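Local coordinates for uncharacterized protein (Bacteroides ovatus CL02T12C04, PDB 6PTM) that probably acts as an exo-carrageenase of glycoside hydrolase family 42, cleaving carrageenan chains from their ends, at residues W319-H324 / K339-V344. Residues are numbered along the deposited sequence; the frame is centred on the assembly and turned at random.
Sequences WLKNKH and KDFSSV
Asp340 OD1 is gripped from opposite faces of its carboxylate by two hydroxyls, Ser342 OG at 2.6 Å and Ser343 OG at 2.9 Å, pinning the short 3-10 turn whose Phe341 lies against Lys321 of the helix. A weak bond from Ser343 N to the same oxygen adds to the hold. No hydrogen bond joins the two segments; Phe341 gives the largest share of the contact. With CG anti to the carbonyl carbon (chi1 -73°), its ring is carried onto the helix and presents a face to Lys321 CA, which sits over the ring centre, 3.6 Å from the centroid and 7° off the normal, a CH-pi contact. Lys321 CG passes 3.7 Å from Phe341 CD2, then the extended chain carries the ammonium away. Leu320 CB lies 4.1 Å from Phe341 CD1, while His324 CB meets the ring edge at CZ. Further along, Leu320 CD1 touches Val344 CG1 at 4.0 Å. With Phe341 cut back to an alanine, Lys321 CA loses its CH-pi partner, and a gap is likely to open between turn and helix. Helix 327-334 packs alongside, Ile327 against Phe341 and Trp334 against both Leu320 and Val344; on helix 358-385, Asp362 hydrogen-bonds His324 NE2, tying down the end of helix 310-324.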
loop_
_atom_site.group_PDB
_atom_site.type_symbol
_atom_site.label_atom_id
_atom_site.label_comp_id
_atom_site.label_asym_id
_atom_site.label_seq_id
_atom_site.Cartn_x
_atom_site.Cartn_y
_atom_site.Cartn_z
ATOM N N TRP A 319 -27.059 15.562 5.261
ATOM C CA TRP A 319 -26.538 14.956 4.004
ATOM C C TRP A 319 -27.734 14.563 3.109
ATOM O O TRP A 319 -27.687 14.825 1.896
ATOM C CB TRP A 319 -25.675 13.739 4.365
ATOM C CG TRP A 319 -25.055 13.058 3.189
ATOM C CD1 TRP A 319 -23.767 13.206 2.769
ATOM C CD2 TRP A 319 -25.666 12.095 2.323
ATOM N NE1 TRP A 319 -23.540 12.419 1.686
ATOM C CE2 TRP A 319 -24.687 11.736 1.377
ATOM C CE3 TRP A 319 -26.933 11.499 2.244
ATOM C CZ2 TRP A 319 -24.951 10.833 0.351
ATOM C CZ3 TRP A 319 -27.186 10.603 1.231
ATOM C CH2 TRP A 319 -26.209 10.267 0.308
ATOM N N LEU A 320 -28.788 13.980 3.683
ATOM C CA LEU A 320 -29.977 13.519 2.898
ATOM C C LEU A 320 -30.672 14.741 2.256
ATOM O O LEU A 320 -31.123 14.679 1.079
ATOM C CB LEU A 320 -30.924 12.740 3.811
ATOM C CG LEU A 320 -30.417 11.364 4.240
ATOM C CD1 LEU A 320 -31.151 10.864 5.480
ATOM C CD2 LEU A 320 -30.489 10.394 3.078
ATOM N N LYS A 321 -30.760 15.835 2.999
ATOM C CA LYS A 321 -31.350 17.098 2.482
ATOM C C LYS A 321 -30.546 17.596 1.271
ATOM O O LYS A 321 -31.164 18.012 0.257
ATOM C CB LYS A 321 -31.399 18.176 3.559
ATOM C CG LYS A 321 -32.061 19.471 3.103
ATOM C CD LYS A 321 -32.159 20.454 4.214
ATOM C CE LYS A 321 -33.164 21.529 3.906
ATOM N NZ LYS A 321 -33.197 22.492 5.020
ATOM N N ASN A 322 -29.224 17.595 1.375
ATOM C CA ASN A 322 -28.354 17.977 0.243
ATOM C C ASN A 322 -28.504 16.966 -0.890
ATOM O O ASN A 322 -28.607 17.415 -2.005
ATOM C CB ASN A 322 -26.888 18.088 0.647
ATOM C CG ASN A 322 -26.033 18.478 -0.528
ATOM O OD1 ASN A 322 -26.111 19.608 -0.977
ATOM N ND2 ASN A 322 -25.244 17.544 -1.041
ATOM N N LYS A 323 -28.535 15.653 -0.618
ATOM C CA LYS A 323 -28.605 14.634 -1.689
ATOM C C LYS A 323 -29.953 14.771 -2.409
ATOM O O LYS A 323 -29.974 14.748 -3.644
ATOM C CB LYS A 323 -28.459 13.217 -1.129
ATOM C CG LYS A 323 -28.522 12.077 -2.161
ATOM C CD LYS A 323 -27.437 12.140 -3.225
ATOM C CE LYS A 323 -27.689 11.323 -4.481
ATOM N NZ LYS A 323 -27.327 9.907 -4.284
ATOM N N HIS A 324 -31.057 14.840 -1.669
ATOM C CA HIS A 324 -32.404 14.610 -2.254
ATOM C C HIS A 324 -33.136 15.930 -2.551
ATOM O O HIS A 324 -34.087 15.898 -3.347
ATOM C CB HIS A 324 -33.236 13.693 -1.342
ATOM C CG HIS A 324 -32.723 12.297 -1.270
ATOM N ND1 HIS A 324 -32.707 11.448 -2.375
ATOM C CD2 HIS A 324 -32.174 11.622 -0.238
ATOM C CE1 HIS A 324 -32.182 10.294 -2.006
ATOM N NE2 HIS A 324 -31.822 10.378 -0.706
ATOM N N LYS A 339 -42.374 13.862 7.329
ATOM C CA LYS A 339 -42.986 15.164 7.000
ATOM C C LYS A 339 -41.864 16.114 6.568
ATOM O O LYS A 339 -42.181 17.045 5.857
ATOM C CB LYS A 339 -43.854 15.654 8.163
ATOM C CG LYS A 339 -43.106 16.321 9.311
ATOM C CD LYS A 339 -44.025 16.742 10.484
ATOM C CE LYS A 339 -43.306 17.474 11.606
ATOM N N ASP A 340 -40.592 15.859 6.933
ATOM C CA ASP A 340 -39.446 16.753 6.608
ATOM C C ASP A 340 -38.149 16.023 6.936
ATOM O O ASP A 340 -38.249 14.977 7.538
ATOM C CB ASP A 340 -39.510 18.084 7.359
ATOM C CG ASP A 340 -39.608 17.962 8.872
ATOM O OD1 ASP A 340 -38.907 17.071 9.472
ATOM O OD2 ASP A 340 -40.394 18.736 9.444
ATOM N N PHE A 341 -36.993 16.611 6.642
ATOM C CA PHE A 341 -35.682 15.960 6.865
ATOM C C PHE A 341 -35.428 15.797 8.360
ATOM O O PHE A 341 -34.898 14.711 8.702
ATOM C CB PHE A 341 -34.568 16.644 6.079
ATOM C CG PHE A 341 -34.639 16.370 4.603
ATOM C CD1 PHE A 341 -34.311 15.116 4.105
ATOM C CD2 PHE A 341 -35.084 17.351 3.727
ATOM C CE1 PHE A 341 -34.355 14.874 2.743
ATOM C CE2 PHE A 341 -35.154 17.106 2.362
ATOM C CZ PHE A 341 -34.771 15.873 1.872
ATOM N N SER A 342 -35.838 16.734 9.234
ATOM C CA SER A 342 -35.649 16.553 10.706
ATOM C C SER A 342 -36.373 15.293 11.221
ATOM O O SER A 342 -35.904 14.754 12.215
ATOM C CB SER A 342 -36.036 17.772 11.537
ATOM O OG SER A 342 -37.407 18.045 11.363
ATOM N N SER A 343 -37.439 14.818 10.561
ATOM C CA SER A 343 -38.232 13.648 11.017
ATOM C C SER A 343 -37.603 12.339 10.539
ATOM O O SER A 343 -37.981 11.330 11.031
ATOM C CB SER A 343 -39.653 13.738 10.583
ATOM O OG SER A 343 -40.189 14.981 11.035
ATOM N N VAL A 344 -36.628 12.353 9.638
ATOM C CA VAL A 344 -36.031 11.056 9.228
ATOM C C VAL A 344 -35.512 10.381 10.495
ATOM O O VAL A 344 -34.851 11.076 11.319
ATOM C CB VAL A 344 -34.944 11.251 8.169
ATOM C CG1 VAL A 344 -34.285 9.928 7.790
ATOM C CG2 VAL A 344 -35.533 11.950 6.957
#